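Local coordinates for ATP-dependent Clp protease proteolytic subunit (Listeria monocytogenes, PDB 4JCQ), which probably cleaves peptide bonds in misfolded and other proteins as the serine-protease component of an ATP-dependent Clp machine, at residues I53-N58 / D72-I77; D37-L42 / G67-D72. All blocks are in the same frame, centred on the assembly; numbering follows the deposited sequence.

Contact 1: residues I53-N58 / D72-I77; sequences ITIFIN and DMIKFI
Ile53 and Ile55 extend from the strand towards Ile74 in the last turn of the helix and Ile77 just beyond its end, and the two backbones run in roughly opposite directions without ever coming close. Even the nearest alpha carbons, Ile53 CA and Ile74 CA, lie 9.6 Å apart, so side chains alone bridge the gap. In the first pair, Ile55 and Ile74 meet tip to tip, with Ile55 CD1 3.9 Å from Ile74 CD1 and equally near the CG1 behind it. Ile53 and Ile77 instead cross at about a right angle and touch through their terminal methyls, CD1 to CD1, at 3.8 Å. Ile77 is the first residue beyond the helix, although its N still bonds to Met73 O. With chi1 at 60°, Ile77 CG1 is flanked by both its backbone N and its carbonyl carbon, and from there the chain extends towards the strand. Val24 and Ile26 of strand 23-27 and Val81 of strand 81-86 also pack against Ile55, while Glu46 of helix 32-48 reaches Ile77. The pairing is the strand-to-helix half of a beta-alpha-beta crossover, strand 53-59 to helix 64-76 to strand 81-86. No hydrogen bond crosses the interface: four buried, branched aliphatic chains hold helix to sheet by dispersion and exclusion of water.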
ATOM      1  N   ILE H  53      -0.515  32.543   1.697  1.00 30.48           N
ATOM      2  CA  ILE H  53      -0.717  31.188   1.184  1.00 28.84           C
ATOM      3  C   ILE H  53      -1.719  31.239   0.033  1.00 27.04           C
ATOM      4  O   ILE H  53      -2.724  31.948   0.110  1.00 27.47           O
ATOM      5  CB  ILE H  53      -1.219  30.232   2.295  1.00 28.23           C
ATOM      6  CG1 ILE H  53      -0.181  30.120   3.418  1.00 28.47           C
ATOM      7  CG2 ILE H  53      -1.546  28.850   1.731  1.00 27.44           C
ATOM      8  CD1 ILE H  53      -0.712  29.512   4.700  1.00 28.83           C
ATOM      9  N   THR H  54      -1.430  30.503  -1.038  1.00 25.45           N
ATOM     10  CA  THR H  54      -2.338  30.407  -2.181  1.00 25.67           C
ATOM     11  C   THR H  54      -3.010  29.035  -2.211  1.00 24.02           C
ATOM     12  O   THR H  54      -2.336  28.006  -2.134  1.00 23.88           O
ATOM     13  CB  THR H  54      -1.599  30.661  -3.513  1.00 26.40           C
ATOM     14  OG1 THR H  54      -0.880  31.898  -3.431  1.00 27.16           O
ATOM     15  CG2 THR H  54      -2.583  30.732  -4.686  1.00 26.58           C
ATOM     16  N   ILE H  55      -4.336  29.030  -2.311  1.00 21.93           N
ATOM     17  CA  ILE H  55      -5.097  27.788  -2.408  1.00 20.89           C
ATOM     18  C   ILE H  55      -5.801  27.705  -3.761  1.00 20.05           C
ATOM     19  O   ILE H  55      -6.582  28.589  -4.113  1.00 21.49           O
ATOM     20  CB  ILE H  55      -6.135  27.645  -1.267  1.00 21.40           C
ATOM     21  CG1 ILE H  55      -5.453  27.722   0.108  1.00 22.65           C
ATOM     22  CG2 ILE H  55      -6.908  26.342  -1.411  1.00 20.18           C
ATOM     23  CD1 ILE H  55      -6.402  27.608   1.286  1.00 23.89           C
ATOM     24  N   PHE H  56      -5.506  26.650  -4.518  1.00 19.71           N
ATOM     25  CA  PHE H  56      -6.229  26.343  -5.752  1.00 19.45           C
ATOM     26  C   PHE H  56      -7.354  25.363  -5.436  1.00 19.27           C
ATOM     27  O   PHE H  56      -7.108  24.289  -4.879  1.00 19.88           O
ATOM     28  CB  PHE H  56      -5.290  25.751  -6.812  1.00 19.62           C
ATOM     29  CG  PHE H  56      -4.284  26.731  -7.358  1.00 20.74           C
ATOM     30  CD1 PHE H  56      -3.063  26.922  -6.723  1.00 21.95           C
ATOM     31  CD2 PHE H  56      -4.553  27.453  -8.517  1.00 21.02           C
ATOM     32  CE1 PHE H  56      -2.133  27.823  -7.225  1.00 23.32           C
ATOM     33  CE2 PHE H  56      -3.629  28.358  -9.023  1.00 21.71           C
ATOM     34  CZ  PHE H  56      -2.415  28.542  -8.377  1.00 22.02           C
ATOM     35  N   ILE H  57      -8.583  25.739  -5.785  1.00 19.20           N
ATOM     36  CA  ILE H  57      -9.763  24.935  -5.460  1.00 18.75           C
ATOM     37  C   ILE H  57     -10.477  24.449  -6.720  1.00 17.94           C
ATOM     38  O   ILE H  57     -10.925  25.252  -7.546  1.00 18.22           O
ATOM     39  CB  ILE H  57     -10.774  25.700  -4.567  1.00 20.13           C
ATOM     40  CG1 ILE H  57     -10.093  26.229  -3.302  1.00 20.83           C
ATOM     41  CG2 ILE H  57     -11.951  24.799  -4.197  1.00 19.90           C
ATOM     42  CD1 ILE H  57     -10.852  27.334  -2.596  1.00 22.41           C
ATOM     43  N   ASN H  58     -10.561  23.127  -6.850  1.00 17.15           N
ATOM     44  CA  ASN H  58     -11.367  22.464  -7.869  1.00 16.91           C
ATOM     45  C   ASN H  58     -12.220  21.425  -7.157  1.00 16.84           C
ATOM     46  O   ASN H  58     -11.764  20.310  -6.908  1.00 17.54           O
ATOM     47  CB  ASN H  58     -10.467  21.802  -8.929  1.00 17.33           C
ATOM     48  CG  ASN H  58     -11.255  21.119 -10.043  1.00 18.27           C
ATOM     49  OD1 ASN H  58     -12.374  20.651  -9.842  1.00 19.04           O
ATOM     50  ND2 ASN H  58     -10.656  21.044 -11.225  1.00 19.25           N
ATOM     51  N   ASP H  72     -13.074  27.570   8.355  1.00 23.05           N
ATOM     52  CA  ASP H  72     -12.660  28.170   9.623  1.00 24.52           C
ATOM     53  C   ASP H  72     -11.147  28.140   9.839  1.00 25.65           C
ATOM     54  O   ASP H  72     -10.588  29.071  10.418  1.00 27.06           O
ATOM     55  CB  ASP H  72     -13.392  27.518  10.800  1.00 24.81           C
ATOM     56  CG  ASP H  72     -14.841  27.971  10.918  1.00 26.05           C
ATOM     57  OD1 ASP H  72     -15.533  27.505  11.847  1.00 26.95           O
ATOM     58  OD2 ASP H  72     -15.295  28.789  10.088  1.00 26.65           O
ATOM     59  N   MET H  73     -10.488  27.083   9.367  1.00 25.94           N
ATOM     60  CA  MET H  73      -9.027  26.981   9.468  1.00 27.11           C
ATOM     61  C   MET H  73      -8.322  28.044   8.628  1.00 27.27           C
ATOM     62  O   MET H  73      -7.288  28.580   9.037  1.00 27.55           O
ATOM     63  CB  MET H  73      -8.532  25.580   9.084  1.00 27.80           C
ATOM     64  CG  MET H  73      -8.771  24.504  10.139  1.00 31.31           C
ATOM     65  SD  MET H  73      -8.036  24.819  11.763  1.00 36.76           S
ATOM     66  CE  MET H  73      -6.319  25.085  11.341  1.00 30.06           C
ATOM     67  N   ILE H  74      -8.890  28.340   7.458  1.00 26.75           N
ATOM     68  CA  ILE H  74      -8.397  29.411   6.589  1.00 27.09           C
ATOM     69  C   ILE H  74      -8.429  30.759   7.313  1.00 28.98           C
ATOM     70  O   ILE H  74      -7.456  31.513   7.268  1.00 29.51           O
ATOM     71  CB  ILE H  74      -9.187  29.473   5.256  1.00 26.10           C
ATOM     72  CG1 ILE H  74      -8.766  28.322   4.333  1.00 25.06           C
ATOM     73  CG2 ILE H  74      -8.983  30.809   4.550  1.00 26.38           C
ATOM     74  CD1 ILE H  74      -9.728  28.054   3.192  1.00 23.85           C
ATOM     75  N   LYS H  75      -9.539  31.044   7.990  1.00 29.89           N
ATOM     76  CA  LYS H  75      -9.686  32.285   8.756  1.00 33.15           C
ATOM     77  C   LYS H  75      -8.888  32.278  10.063  1.00 33.75           C
ATOM     78  O   LYS H  75      -8.481  33.336  10.547  1.00 35.40           O
ATOM     79  CB  LYS H  75     -11.162  32.577   9.041  1.00 35.22           C
ATOM     80  CG  LYS H  75     -11.954  33.017   7.821  1.00 36.30           C
ATOM     81  CD  LYS H  75     -13.259  33.685   8.221  1.00 41.44           C
ATOM     82  CE  LYS H  75     -13.950  34.299   7.015  1.00 44.16           C
ATOM     83  NZ  LYS H  75     -15.129  35.119   7.408  1.00 50.28           N
ATOM     84  N   PHE H  76      -8.665  31.087  10.619  1.00 32.30           N
ATOM     85  CA  PHE H  76      -7.987  30.928  11.910  1.00 34.96           C
ATOM     86  C   PHE H  76      -6.494  31.255  11.858  1.00 35.34           C
ATOM     87  O   PHE H  76      -5.981  31.964  12.726  1.00 35.77           O
ATOM     88  CB  PHE H  76      -8.209  29.514  12.466  1.00 35.13           C
ATOM     89  CG  PHE H  76      -7.524  29.255  13.780  1.00 38.61           C
ATOM     90  CD1 PHE H  76      -8.051  29.757  14.968  1.00 40.34           C
ATOM     91  CD2 PHE H  76      -6.356  28.498  13.834  1.00 39.23           C
ATOM     92  CE1 PHE H  76      -7.420  29.517  16.180  1.00 42.53           C
ATOM     93  CE2 PHE H  76      -5.723  28.255  15.044  1.00 41.61           C
ATOM     94  CZ  PHE H  76      -6.256  28.764  16.218  1.00 43.77           C
ATOM     95  N   ILE H  77      -5.807  30.733  10.845  1.00 34.11           N
ATOM     96  CA  ILE H  77      -4.355  30.900  10.724  1.00 35.33           C
ATOM     97  C   ILE H  77      -3.963  32.357  10.470  1.00 35.38           C
ATOM     98  O   ILE H  77      -4.745  33.130   9.912  1.00 33.31           O
ATOM     99  CB  ILE H  77      -3.742  29.967   9.649  1.00 34.18           C
ATOM    100  CG1 ILE H  77      -4.354  30.239   8.266  1.00 33.50           C
ATOM    101  CG2 ILE H  77      -3.905  28.506  10.060  1.00 30.71           C
ATOM    102  CD1 ILE H  77      -3.620  29.580   7.116  1.00 32.50           C
TER

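Contact 2: residues D37-L42 / G67-D72; sequences DVSKQL and GDTIHD
Val38 and Ile70 meet where helices 32-48 and 64-76, running in the same general direction, pack side by side. Their side chains cross at about a right angle, Val38 CG1 lying 4.0 Å from Ile70 CG2. Val38 points this methyl at its neighbour by holding CG1 opposite the backbone N (chi1 170°). Close by, the alpha carbons of Ser39 and Ile70 are 6.8 Å apart, the closest alpha-carbon pair of the two segments and a closeness consistent with the small serine side chain. Ser39 OG rests 3.9 Å from Thr69 CG2, a packing contact with a methyl. The hydroxyls have other partners: Ser39 OG has Ala35 O and Tyr27 OH of a second subunit, Thr69 OG1 chiefly Thr86 OG1 of that subunit. The helices belong to successive crossovers of the ClpP/crotonase-type fold, flanking strand 53-59, which follows one and precedes the other. Beneath them the sheet is also involved, for Ile26 of strand 23-27 packs on both Val38 and Ile70. Away from this buried seam the first helix presents polar side chains towards solvent: Asp37 is exposed, Lys40 and Gln41 partly so, and Gln41 NE2 makes just a weak bond, 3.5 Å long, back to Asp37 O. The far side of the second helix is polar too, yet buried and held by hydrogen bonds. There His71 ND1 gives a 2.8 Å hydrogen bond to Asp72 OD2, with an N-H...O angle of 155°. The carboxylate receives it on its anti side, the donor lying 23° out of the carboxylate plane, whereas the oxygen stays almost within the imidazole plane. Asp68 OD1 meanwhile forms a salt bridge with Arg142.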
ATOM      1  N   ASP H  37      -5.923  16.648   5.885  1.00 26.74           N
ATOM      2  CA  ASP H  37      -4.769  16.931   5.036  1.00 28.46           C
ATOM      3  C   ASP H  37      -4.559  18.437   4.852  1.00 26.47           C
ATOM      4  O   ASP H  37      -3.438  18.931   4.991  1.00 26.45           O
ATOM      5  CB  ASP H  37      -4.926  16.236   3.678  1.00 34.18           C
ATOM      6  CG  ASP H  37      -3.659  16.278   2.840  1.00 39.99           C
ATOM      7  OD1 ASP H  37      -3.777  16.298   1.596  1.00 48.37           O
ATOM      8  OD2 ASP H  37      -2.547  16.288   3.411  1.00 46.12           O
ATOM      9  N   VAL H  38      -5.640  19.156   4.555  1.00 24.32           N
ATOM     10  CA  VAL H  38      -5.587  20.611   4.373  1.00 23.81           C
ATOM     11  C   VAL H  38      -5.240  21.330   5.682  1.00 24.76           C
ATOM     12  O   VAL H  38      -4.414  22.249   5.685  1.00 24.43           O
ATOM     13  CB  VAL H  38      -6.895  21.163   3.755  1.00 22.99           C
ATOM     14  CG1 VAL H  38      -6.927  22.686   3.788  1.00 23.47           C
ATOM     15  CG2 VAL H  38      -7.050  20.670   2.322  1.00 22.51           C
ATOM     16  N   SER H  39      -5.854  20.900   6.786  1.00 25.18           N
ATOM     17  CA  SER H  39      -5.548  21.458   8.107  1.00 26.44           C
ATOM     18  C   SER H  39      -4.062  21.323   8.448  1.00 27.51           C
ATOM     19  O   SER H  39      -3.443  22.281   8.915  1.00 27.95           O
ATOM     20  CB  SER H  39      -6.400  20.804   9.199  1.00 26.72           C
ATOM     21  OG  SER H  39      -7.770  21.137   9.052  1.00 26.15           O
ATOM     22  N   LYS H  40      -3.502  20.140   8.203  1.00 27.76           N
ATOM     23  CA  LYS H  40      -2.080  19.883   8.449  1.00 30.31           C
ATOM     24  C   LYS H  40      -1.173  20.780   7.612  1.00 30.09           C
ATOM     25  O   LYS H  40      -0.193  21.322   8.126  1.00 32.26           O
ATOM     26  CB  LYS H  40      -1.738  18.409   8.210  1.00 31.97           C
ATOM     27  CG  LYS H  40      -2.126  17.498   9.361  1.00 34.41           C
ATOM     28  CD  LYS H  40      -1.833  16.039   9.054  1.00 37.81           C
ATOM     29  CE  LYS H  40      -2.276  15.145  10.201  1.00 42.65           C
ATOM     30  NZ  LYS H  40      -2.040  13.705   9.906  1.00 46.15           N
ATOM     31  N   GLN H  41      -1.510  20.939   6.332  1.00 28.36           N
ATOM     32  CA  GLN H  41      -0.742  21.791   5.423  1.00 29.04           C
ATOM     33  C   GLN H  41      -0.781  23.257   5.847  1.00 29.01           C
ATOM     34  O   GLN H  41       0.251  23.928   5.854  1.00 29.37           O
ATOM     35  CB  GLN H  41      -1.240  21.649   3.983  1.00 29.13           C
ATOM     36  CG  GLN H  41      -0.907  20.319   3.327  1.00 29.23           C
ATOM     37  CD  GLN H  41      -1.445  20.225   1.915  1.00 30.67           C
ATOM     38  OE1 GLN H  41      -1.033  20.975   1.033  1.00 29.55           O
ATOM     39  NE2 GLN H  41      -2.371  19.300   1.695  1.00 32.41           N
ATOM     40  N   LEU H  42      -1.970  23.740   6.207  1.00 28.44           N
ATOM     41  CA  LEU H  42      -2.149  25.129   6.633  1.00 28.82           C
ATOM     42  C   LEU H  42      -1.425  25.439   7.942  1.00 31.18           C
ATOM     43  O   LEU H  42      -0.826  26.508   8.084  1.00 31.61           O
ATOM     44  CB  LEU H  42      -3.637  25.483   6.750  1.00 27.91           C
ATOM     45  CG  LEU H  42      -4.473  25.565   5.466  1.00 26.50           C
ATOM     46  CD1 LEU H  42      -5.933  25.831   5.801  1.00 26.82           C
ATOM     47  CD2 LEU H  42      -3.943  26.623   4.506  1.00 27.67           C
ATOM     48  N   GLY H  67     -16.270  20.991   5.126  1.00 21.07           N
ATOM     49  CA  GLY H  67     -16.197  22.320   4.521  1.00 21.10           C
ATOM     50  C   GLY H  67     -16.103  23.416   5.569  1.00 21.57           C
ATOM     51  O   GLY H  67     -15.354  24.381   5.398  1.00 20.82           O
ATOM     52  N   ASP H  68     -16.864  23.257   6.652  1.00 22.65           N
ATOM     53  CA  ASP H  68     -16.849  24.195   7.777  1.00 23.57           C
ATOM     54  C   ASP H  68     -15.473  24.283   8.434  1.00 23.19           C
ATOM     55  O   ASP H  68     -14.999  25.376   8.753  1.00 24.53           O
ATOM     56  CB  ASP H  68     -17.908  23.807   8.816  1.00 25.34           C
ATOM     57  CG  ASP H  68     -19.327  24.107   8.354  1.00 28.36           C
ATOM     58  OD1 ASP H  68     -20.266  23.447   8.850  1.00 31.14           O
ATOM     59  OD2 ASP H  68     -19.512  25.003   7.501  1.00 31.64           O
ATOM     60  N   THR H  69     -14.839  23.128   8.630  1.00 23.11           N
ATOM     61  CA  THR H  69     -13.501  23.059   9.218  1.00 23.00           C
ATOM     62  C   THR H  69     -12.462  23.776   8.355  1.00 22.27           C
ATOM     63  O   THR H  69     -11.696  24.596   8.861  1.00 23.44           O
ATOM     64  CB  THR H  69     -13.075  21.598   9.504  1.00 22.78           C
ATOM     65  OG1 THR H  69     -13.860  21.081  10.582  1.00 23.85           O
ATOM     66  CG2 THR H  69     -11.603  21.515   9.901  1.00 23.16           C
ATOM     67  N   ILE H  70     -12.451  23.479   7.055  1.00 21.22           N
ATOM     68  CA  ILE H  70     -11.499  24.109   6.134  1.00 20.65           C
ATOM     69  C   ILE H  70     -11.727  25.624   6.056  1.00 20.73           C
ATOM     70  O   ILE H  70     -10.771  26.399   6.119  1.00 21.23           O
ATOM     71  CB  ILE H  70     -11.533  23.467   4.728  1.00 19.92           C
ATOM     72  CG1 ILE H  70     -11.142  21.986   4.815  1.00 20.55           C
ATOM     73  CG2 ILE H  70     -10.594  24.199   3.779  1.00 19.70           C
ATOM     74  CD1 ILE H  70     -11.505  21.168   3.593  1.00 19.23           C
ATOM     75  N   HIS H  71     -12.991  26.029   5.936  1.00 21.13           N
ATOM     76  CA  HIS H  71     -13.371  27.448   5.964  1.00 21.84           C
ATOM     77  C   HIS H  71     -12.815  28.142   7.181  1.00 22.92           C
ATOM     78  O   HIS H  71     -12.155  29.179   7.063  1.00 24.26           O
ATOM     79  CB  HIS H  71     -14.893  27.592   5.913  1.00 21.63           C
ATOM     80  CG  HIS H  71     -15.389  29.003   6.156  1.00 22.90           C
ATOM     81  ND1 HIS H  71     -15.495  29.533   7.390  1.00 24.22           N
ATOM     82  CD2 HIS H  71     -15.828  29.986   5.270  1.00 23.11           C
ATOM     83  CE1 HIS H  71     -15.964  30.792   7.301  1.00 24.35           C
ATOM     84  NE2 HIS H  71     -16.169  31.068   6.003  1.00 24.28           N
ATOM     85  N   ASP H  72     -13.074  27.570   8.355  1.00 23.05           N
ATOM     86  CA  ASP H  72     -12.660  28.170   9.623  1.00 24.52           C
ATOM     87  C   ASP H  72     -11.147  28.140   9.839  1.00 25.65           C
ATOM     88  O   ASP H  72     -10.588  29.071  10.418  1.00 27.06           O
ATOM     89  CB  ASP H  72     -13.392  27.518  10.800  1.00 24.81           C
ATOM     90  CG  ASP H  72     -14.841  27.971  10.918  1.00 26.05           C
ATOM     91  OD1 ASP H  72     -15.533  27.505  11.847  1.00 26.95           O
ATOM     92  OD2 ASP H  72     -15.295  28.789  10.088  1.00 26.65           O
TER

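In the fold
Contacts 1 and 2 use successive turns of helix 64-76 and have centres about 7 Å apart; their segments overlap at Asp72, which makes neither contact itself. Leu42 joins their apolar parts: Leu42 CD1 lies 4.0 Å from Ile74 CG1, and Leu42 CD2 is the same distance from Ile77 CD1. A second junction is more mixed, with Met73 CG 3.7 Å from Ser39 OG. The two helices thereby pack on each other and on strand 53-59 as one continuous apolar interface. Both contacts also touch a second subunit, so the same helix serves intrachain packing and assembly of the ring. The predicted nucleophile Ser91 and predicted active-site His116 belong to neither contact, and both contacts lie away from them.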